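Local coordinates for protein pyridine synthase TbtD (Thermobispora bispora, PDB 5WA4) that probably catalyses the formal [4+2] aza-cycloaddition that closes the central pyridine of the thiopeptide antibiotic thiomuracin, acting on a leader-peptide-bearing precursor, at residues S95-L98 with P99-R103; W117-D120 with N121-H124; E196-L199 with A200-D204. All blocks are in the same frame, centred on the assembly; numbering follows the deposited sequence.

Contact 1 of 3, residues S95-L98 with P99-R103; sequences SAFL and PLHER
Phe97 and His101 meet one turn apart where a loop winds into the helix 98-107, and over this first turn backbone hydrogen bonds and a side-chain contact coincide. The point of touch is the CB of Phe97, which lies over one face of the imidazole in a CH-pi contact, 3.9 Å from the centroid of the His101 ring and 15° off its normal. Both side chains share the same first torsion, with CG anti to the carbonyl carbon and beside the backbone N. The phenyl ring nevertheless leads away from the helix, and the two ring planes stand at 40°, an oblique pairing. In the backbone, His101 N donates to Phe97 O at 2.9 Å. The next bond of the turn, from Glu102 N to Leu98 O at 2.7 Å, is straighter.

Leu98 swings its CG anti to the backbone N (chi1 -175°), and CG packs 3.8 Å from Glu102 OE2, the end of an extended side chain. The hydrogen-bond partner of that oxygen is Thr331 OG1 of the second subunit. Pro99, whose nitrogen has no hydrogen to give, follows Leu98 in the first turn and rests its CD 3.4 Å from Leu98 CB.

In the fold, this turn ends the loop that leaves helix 64-85. Trp50 meets the His101 ring, Leu114 and Met115 from the loop leading to strand 123-128 pack on Leu98, and the second subunit lies against the turn, with its Leu100 on Pro99.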
loop_
_atom_site.group_PDB
_atom_site.type_symbol
_atom_site.label_atom_id
_atom_site.label_comp_id
_atom_site.label_asym_id
_atom_site.label_seq_id
_atom_site.Cartn_x
_atom_site.Cartn_y
_atom_site.Cartn_z
ATOM N N SER E 95 28.248 19.326 17.133
ATOM C CA SER E 95 26.798 19.426 17.011
ATOM C C SER E 95 26.302 19.681 15.576
ATOM O O SER E 95 25.156 19.386 15.249
ATOM C CB SER E 95 26.281 20.526 17.929
ATOM O OG SER E 95 26.788 21.775 17.492
ATOM N N ALA E 96 27.156 20.222 14.722
ATOM C CA ALA E 96 26.787 20.447 13.325
ATOM C C ALA E 96 26.469 19.139 12.626
ATOM O O ALA E 96 25.751 19.116 11.630
ATOM C CB ALA E 96 27.921 21.180 12.580
ATOM N N PHE E 97 27.035 18.051 13.148
ATOM C CA PHE E 97 26.834 16.726 12.578
ATOM C C PHE E 97 25.712 15.961 13.266
ATOM O O PHE E 97 25.331 14.907 12.781
ATOM C CB PHE E 97 28.117 15.880 12.656
ATOM C CG PHE E 97 29.179 16.270 11.664
ATOM C CD1 PHE E 97 30.085 17.286 11.952
ATOM C CD2 PHE E 97 29.281 15.614 10.449
ATOM C CE1 PHE E 97 31.060 17.631 11.054
ATOM C CE2 PHE E 97 30.244 15.952 9.536
ATOM C CZ PHE E 97 31.139 16.970 9.832
ATOM N N LEU E 98 25.203 16.453 14.398
ATOM C CA LEU E 98 24.244 15.666 15.183
ATOM C C LEU E 98 23.049 15.225 14.314
ATOM O O LEU E 98 22.806 14.031 14.187
ATOM C CB LEU E 98 23.764 16.432 16.429
ATOM C CG LEU E 98 22.836 15.709 17.420
ATOM C CD1 LEU E 98 23.528 14.508 17.990
ATOM C CD2 LEU E 98 22.426 16.596 18.554
ATOM N N PRO E 99 22.336 16.163 13.669
ATOM C CA PRO E 99 21.175 15.668 12.916
ATOM C C PRO E 99 21.501 14.617 11.855
ATOM O O PRO E 99 20.668 13.757 11.626
ATOM C CB PRO E 99 20.616 16.931 12.253
ATOM C CG PRO E 99 21.114 18.059 13.093
ATOM C CD PRO E 99 22.500 17.620 13.515
ATOM N N LEU E 100 22.663 14.664 11.225
ATOM C CA LEU E 100 23.028 13.617 10.273
ATOM C C LEU E 100 23.332 12.330 11.014
ATOM O O LEU E 100 23.057 11.249 10.517
ATOM C CB LEU E 100 24.239 13.997 9.426
ATOM C CG LEU E 100 24.575 12.890 8.428
ATOM C CD1 LEU E 100 23.354 12.647 7.568
ATOM C CD2 LEU E 100 25.802 13.199 7.545
ATOM N N HIS E 101 23.908 12.448 12.199
ATOM C CA HIS E 101 24.249 11.291 12.986
ATOM C C HIS E 101 22.971 10.609 13.565
ATOM O O HIS E 101 22.872 9.372 13.589
ATOM C CB HIS E 101 25.240 11.692 14.079
ATOM C CG HIS E 101 26.634 11.894 13.579
ATOM N ND1 HIS E 101 27.709 12.096 14.419
ATOM C CD2 HIS E 101 27.136 11.913 12.316
ATOM C CE1 HIS E 101 28.812 12.219 13.693
ATOM N NE2 HIS E 101 28.495 12.103 12.416
ATOM N N GLU E 102 22.003 11.413 14.006
ATOM C CA GLU E 102 20.690 10.909 14.405
ATOM C C GLU E 102 20.132 10.037 13.290
ATOM O O GLU E 102 19.714 8.912 13.541
ATOM C CB GLU E 102 19.711 12.060 14.709
ATOM C CG GLU E 102 19.896 12.707 16.057
ATOM C CD GLU E 102 19.023 13.965 16.302
ATOM O OE1 GLU E 102 18.159 14.351 15.469
ATOM O OE2 GLU E 102 19.200 14.563 17.384
ATOM N N ARG E 103 20.146 10.551 12.060
ATOM C CA ARG E 103 19.557 9.857 10.904
ATOM C C ARG E 103 20.340 8.596 10.547
ATOM O O ARG E 103 19.749 7.585 10.171
ATOM C CB ARG E 103 19.482 10.772 9.677
ATOM C CG ARG E 103 18.921 10.134 8.414
ATOM C CD ARG E 103 17.493 9.690 8.635
ATOM N NE ARG E 103 16.883 9.046 7.468
ATOM C CZ ARG E 103 15.788 8.293 7.532
ATOM N NH1 ARG E 103 15.187 8.087 8.699
ATOM N NH2 ARG E 103 15.297 7.740 6.436
#

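Contact 2 of 3, residues W117-D120 with N121-H124; sequences WSPD and NTIH
Thr122 and Pro119 close a type II beta turn, Pro119 to Thr122, that delivers the chain into strand 123-128, an outermost strand, within this chain, of the four-stranded antiparallel sheet. The threonine hydroxyl gives its hydrogen to Pro119 O at 2.7 Å, approaching from above the carbonyl plane. With chi1 at 56°, OG1 sits between the backbone N and the carbonyl carbon of its own residue, facing back across the turn, while the methyl CG2 comes to 3.6 Å from Pro119 CB. One side chain thus offers a polar and an apolar branch to the same proline.

At the corner, the carboxylate of Asp120 and the amide of Asn121 are stacked with their planes 29° apart. Asp120 OD1 also takes a weak bond from Asn121 N. Other partners fix both groups: Asp120 OD2 and Asn121 OD1 each bond to Ser88, through its hydroxyl and its backbone N respectively, and Asp120 OD1 accepts from the backbone N of His18.

Ser118 OG lies 3.5 Å from His124 NE2 and is hydrogen-bonded to Asp16 on the adjoining strand 9-16. The proline and histidine side chains cross at about a right angle. His124 NE2 donates to Thr122 OG1 at 2.7 Å, the threonine oxygen lying 33° out of the imidazole plane, and this oxygen therefore accepts one bond while giving another.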
loop_
_atom_site.group_PDB
_atom_site.type_symbol
_atom_site.label_atom_id
_atom_site.label_comp_id
_atom_site.label_asym_id
_atom_site.label_seq_id
_atom_site.Cartn_x
_atom_site.Cartn_y
_atom_site.Cartn_z
ATOM N N TRP E 117 31.244 13.978 21.612
ATOM C CA TRP E 117 32.307 13.198 20.967
ATOM C C TRP E 117 33.371 12.726 21.960
ATOM O O TRP E 117 33.611 13.342 23.001
ATOM C CB TRP E 117 32.985 14.000 19.843
ATOM C CG TRP E 117 32.139 14.125 18.595
ATOM C CD1 TRP E 117 30.805 13.868 18.491
ATOM C CD2 TRP E 117 32.570 14.529 17.283
ATOM N NE1 TRP E 117 30.379 14.086 17.202
ATOM C CE2 TRP E 117 31.441 14.487 16.441
ATOM C CE3 TRP E 117 33.805 14.904 16.734
ATOM C CZ2 TRP E 117 31.500 14.822 15.087
ATOM C CZ3 TRP E 117 33.866 15.235 15.377
ATOM C CH2 TRP E 117 32.724 15.186 14.574
ATOM N N SER E 118 33.972 11.590 21.636
ATOM C CA SER E 118 35.194 11.132 22.278
ATOM C C SER E 118 36.291 12.157 21.988
ATOM O O SER E 118 36.267 12.808 20.936
ATOM C CB SER E 118 35.570 9.743 21.752
ATOM O OG SER E 118 36.940 9.447 21.925
ATOM N N PRO E 119 37.243 12.319 22.922
ATOM C CA PRO E 119 38.391 13.216 22.763
ATOM C C PRO E 119 39.212 12.897 21.529
ATOM O O PRO E 119 39.466 11.722 21.272
ATOM C CB PRO E 119 39.197 12.964 24.028
ATOM C CG PRO E 119 38.171 12.553 25.034
ATOM C CD PRO E 119 37.198 11.722 24.266
ATOM N N ASP E 120 39.624 13.919 20.778
ATOM C CA ASP E 120 40.336 13.689 19.526
ATOM C C ASP E 120 41.738 13.192 19.849
ATOM O O ASP E 120 42.266 13.455 20.928
ATOM C CB ASP E 120 40.364 14.964 18.679
ATOM C CG ASP E 120 40.789 14.716 17.231
ATOM O OD1 ASP E 120 40.802 13.551 16.770
ATOM O OD2 ASP E 120 41.084 15.711 16.531
ATOM N N ASN E 121 42.308 12.419 18.932
ATOM C CA ASN E 121 43.667 11.902 19.065
ATOM C C ASN E 121 43.934 11.002 20.273
ATOM O O ASN E 121 45.097 10.718 20.565
ATOM C CB ASN E 121 44.665 13.068 19.100
ATOM C CG ASN E 121 44.559 13.956 17.892
ATOM O OD1 ASN E 121 44.985 13.584 16.799
ATOM N ND2 ASN E 121 43.988 15.145 18.079
ATOM N N THR E 122 42.887 10.560 20.973
ATOM C CA THR E 122 43.054 9.590 22.066
ATOM C C THR E 122 42.857 8.133 21.626
ATOM O O THR E 122 42.285 7.863 20.573
ATOM C CB THR E 122 42.080 9.858 23.226
ATOM O OG1 THR E 122 40.735 9.863 22.734
ATOM C CG2 THR E 122 42.377 11.182 23.874
ATOM N N ILE E 123 43.334 7.207 22.458
ATOM C CA ILE E 123 43.169 5.767 22.254
ATOM C C ILE E 123 42.439 5.160 23.430
ATOM O O ILE E 123 42.893 5.265 24.565
ATOM C CB ILE E 123 44.522 5.040 22.090
ATOM C CG1 ILE E 123 45.107 5.311 20.706
ATOM C CG2 ILE E 123 44.352 3.549 22.313
ATOM C CD1 ILE E 123 46.471 4.688 20.480
ATOM N N HIS E 124 41.304 4.523 23.167
ATOM C CA HIS E 124 40.547 3.878 24.229
ATOM C C HIS E 124 40.448 2.382 23.952
ATOM O O HIS E 124 40.142 1.962 22.831
ATOM C CB HIS E 124 39.155 4.493 24.355
ATOM C CG HIS E 124 39.161 5.980 24.486
ATOM N ND1 HIS E 124 39.141 6.621 25.709
ATOM C CD2 HIS E 124 39.192 6.957 23.547
ATOM C CE1 HIS E 124 39.154 7.929 25.517
ATOM N NE2 HIS E 124 39.185 8.160 24.215
#

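Contact 3 of 3, residues E196-L199 with A200-D204; sequences EAYL and ARRSD
Tyr198 OH is gripped twice at the C-terminal end of helix 184-201, where the chain leaves the helix for a short link to helix 205-218. Arg202 NH1 donates to this oxygen at 2.9 Å with an N-H...O angle of 151°, and His333, from another helix of the same chain, holds it through a second hydrogen bond. The tyrosine CG stands anti to the backbone N (chi1 178°), sending the ring out from the helix, where it lies side by side with the arginine. Ring and guanidinium planes are 80° apart, close to perpendicular, and the hydroxyl meets the guanidinium at its edge, near its plane. The arginine chain bends at chi3, and its CD comes to 3.7 Å from Tyr198 CZ.

The backbone records the unwinding. Ala200 N still makes a regular bond to Glu196 O at 3.0 Å. Next, Arg201 N divides between Ala197 O and Tyr198 O, weakly with each; Arg202 N bonds to Leu199 O at 3.0 Å from above the carbonyl plane, and more weakly to Tyr198 O.

Outside the turn, Phe336 stacks on the tyrosine ring and Trp212 of helix 205-218 packs against both Tyr198 and Leu199. Leu98 of the second subunit touches Arg202, placing the link at a subunit boundary. Asp204, at the N-cap position of the next helix, makes no capping bond with its side chain; in a salt bridge Arg202 NE reaches the syn lone pair of Asp204 OD1 at 3.1 Å, and that oxygen lies nearly in the guanidinium plane.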
loop_
_atom_site.group_PDB
_atom_site.type_symbol
_atom_site.label_atom_id
_atom_site.label_comp_id
_atom_site.label_asym_id
_atom_site.label_seq_id
_atom_site.Cartn_x
_atom_site.Cartn_y
_atom_site.Cartn_z
ATOM N N GLU E 196 21.003 2.202 -9.614
ATOM C CA GLU E 196 19.614 2.609 -9.770
ATOM C C GLU E 196 18.857 2.710 -8.431
ATOM O O GLU E 196 17.953 3.533 -8.287
ATOM C CB GLU E 196 18.904 1.642 -10.710
ATOM C CG GLU E 196 19.384 1.766 -12.130
ATOM C CD GLU E 196 19.036 3.117 -12.724
ATOM O OE1 GLU E 196 18.018 3.705 -12.277
ATOM O OE2 GLU E 196 19.778 3.598 -13.628
ATOM N N ALA E 197 19.243 1.889 -7.458
ATOM C CA ALA E 197 18.624 1.918 -6.145
ATOM C C ALA E 197 18.875 3.267 -5.469
ATOM O O ALA E 197 17.972 3.875 -4.900
ATOM C CB ALA E 197 19.155 0.783 -5.303
ATOM N N TYR E 198 20.121 3.718 -5.562
ATOM C CA TYR E 198 20.538 5.058 -5.154
ATOM C C TYR E 198 19.835 6.156 -5.925
ATOM O O TYR E 198 19.375 7.113 -5.332
ATOM C CB TYR E 198 22.050 5.226 -5.340
ATOM C CG TYR E 198 22.623 6.584 -4.990
ATOM C CD1 TYR E 198 22.652 7.033 -3.677
ATOM C CD2 TYR E 198 23.189 7.389 -5.963
ATOM C CE1 TYR E 198 23.198 8.244 -3.340
ATOM C CE2 TYR E 198 23.755 8.635 -5.642
ATOM C CZ TYR E 198 23.760 9.055 -4.324
ATOM O OH TYR E 198 24.327 10.278 -3.983
ATOM N N LEU E 199 19.770 6.043 -7.247
ATOM C CA LEU E 199 19.223 7.152 -8.020
ATOM C C LEU E 199 17.736 7.348 -7.683
ATOM O O LEU E 199 17.284 8.466 -7.470
ATOM C CB LEU E 199 19.449 6.931 -9.510
ATOM C CG LEU E 199 20.910 7.047 -9.972
ATOM C CD1 LEU E 199 21.059 6.493 -11.365
ATOM C CD2 LEU E 199 21.353 8.454 -9.970
ATOM N N ALA E 200 16.993 6.260 -7.569
ATOM C CA ALA E 200 15.588 6.328 -7.166
ATOM C C ALA E 200 15.366 6.991 -5.789
ATOM O O ALA E 200 14.299 7.540 -5.524
ATOM C CB ALA E 200 15.002 4.945 -7.166
ATOM N N ARG E 201 16.366 6.930 -4.916
ATOM C CA ARG E 201 16.295 7.586 -3.612
ATOM C C ARG E 201 16.430 9.124 -3.698
ATOM O O ARG E 201 15.965 9.846 -2.805
ATOM C CB ARG E 201 17.382 7.024 -2.677
ATOM C CG ARG E 201 17.154 5.574 -2.192
ATOM C CD ARG E 201 18.325 5.023 -1.339
ATOM N NE ARG E 201 18.536 5.767 -0.092
ATOM C CZ ARG E 201 17.919 5.534 1.070
ATOM N NH1 ARG E 201 17.042 4.543 1.189
ATOM N NH2 ARG E 201 18.204 6.288 2.131
ATOM N N ARG E 202 17.082 9.612 -4.756
ATOM C CA ARG E 202 17.357 11.044 -4.925
ATOM C C ARG E 202 16.273 11.681 -5.772
ATOM O O ARG E 202 15.934 11.155 -6.844
ATOM C CB ARG E 202 18.733 11.286 -5.573
ATOM C CG ARG E 202 19.871 11.332 -4.574
ATOM C CD ARG E 202 21.231 11.545 -5.242
ATOM N NE ARG E 202 21.492 12.929 -5.661
ATOM C CZ ARG E 202 22.693 13.502 -5.628
ATOM N NH1 ARG E 202 23.749 12.821 -5.189
ATOM N NH2 ARG E 202 22.842 14.756 -6.026
ATOM N N SER E 203 15.734 12.811 -5.314
ATOM C CA SER E 203 14.624 13.423 -6.044
ATOM C C SER E 203 15.117 14.098 -7.323
ATOM O O SER E 203 14.307 14.513 -8.157
ATOM C CB SER E 203 13.847 14.413 -5.165
ATOM O OG SER E 203 14.730 15.188 -4.394
ATOM N N ASP E 204 16.437 14.178 -7.492
ATOM C CA ASP E 204 17.010 14.572 -8.779
ATOM C C ASP E 204 17.743 13.390 -9.442
ATOM O O ASP E 204 18.824 13.559 -10.021
ATOM C CB ASP E 204 17.955 15.768 -8.620
ATOM C CG ASP E 204 19.202 15.433 -7.838
ATOM O OD1 ASP E 204 19.157 14.536 -6.983
ATOM O OD2 ASP E 204 20.248 16.057 -8.095
#

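From the N terminus the three contacts come in series, neither nested nor crossed, and each is a turn closed within one continuous run of chain. Contact 1 ends the loop after helix 64-85 and opens helix 98-107; contact 2 ends the following loop and opens strand 123-128; contact 3, much later, closes helix 184-201 ahead of helix 205-218. The first two touch through Trp117, whose CZ2 lies 4.0 Å from His101 CE1, which links the helix start to the approach to the sheet edge. Contact 3 remains about 20 Å from contact 2 at the nearest atoms. Both contacts 1 and 3 touch the second subunit: Ser203 bonds to its Glu102.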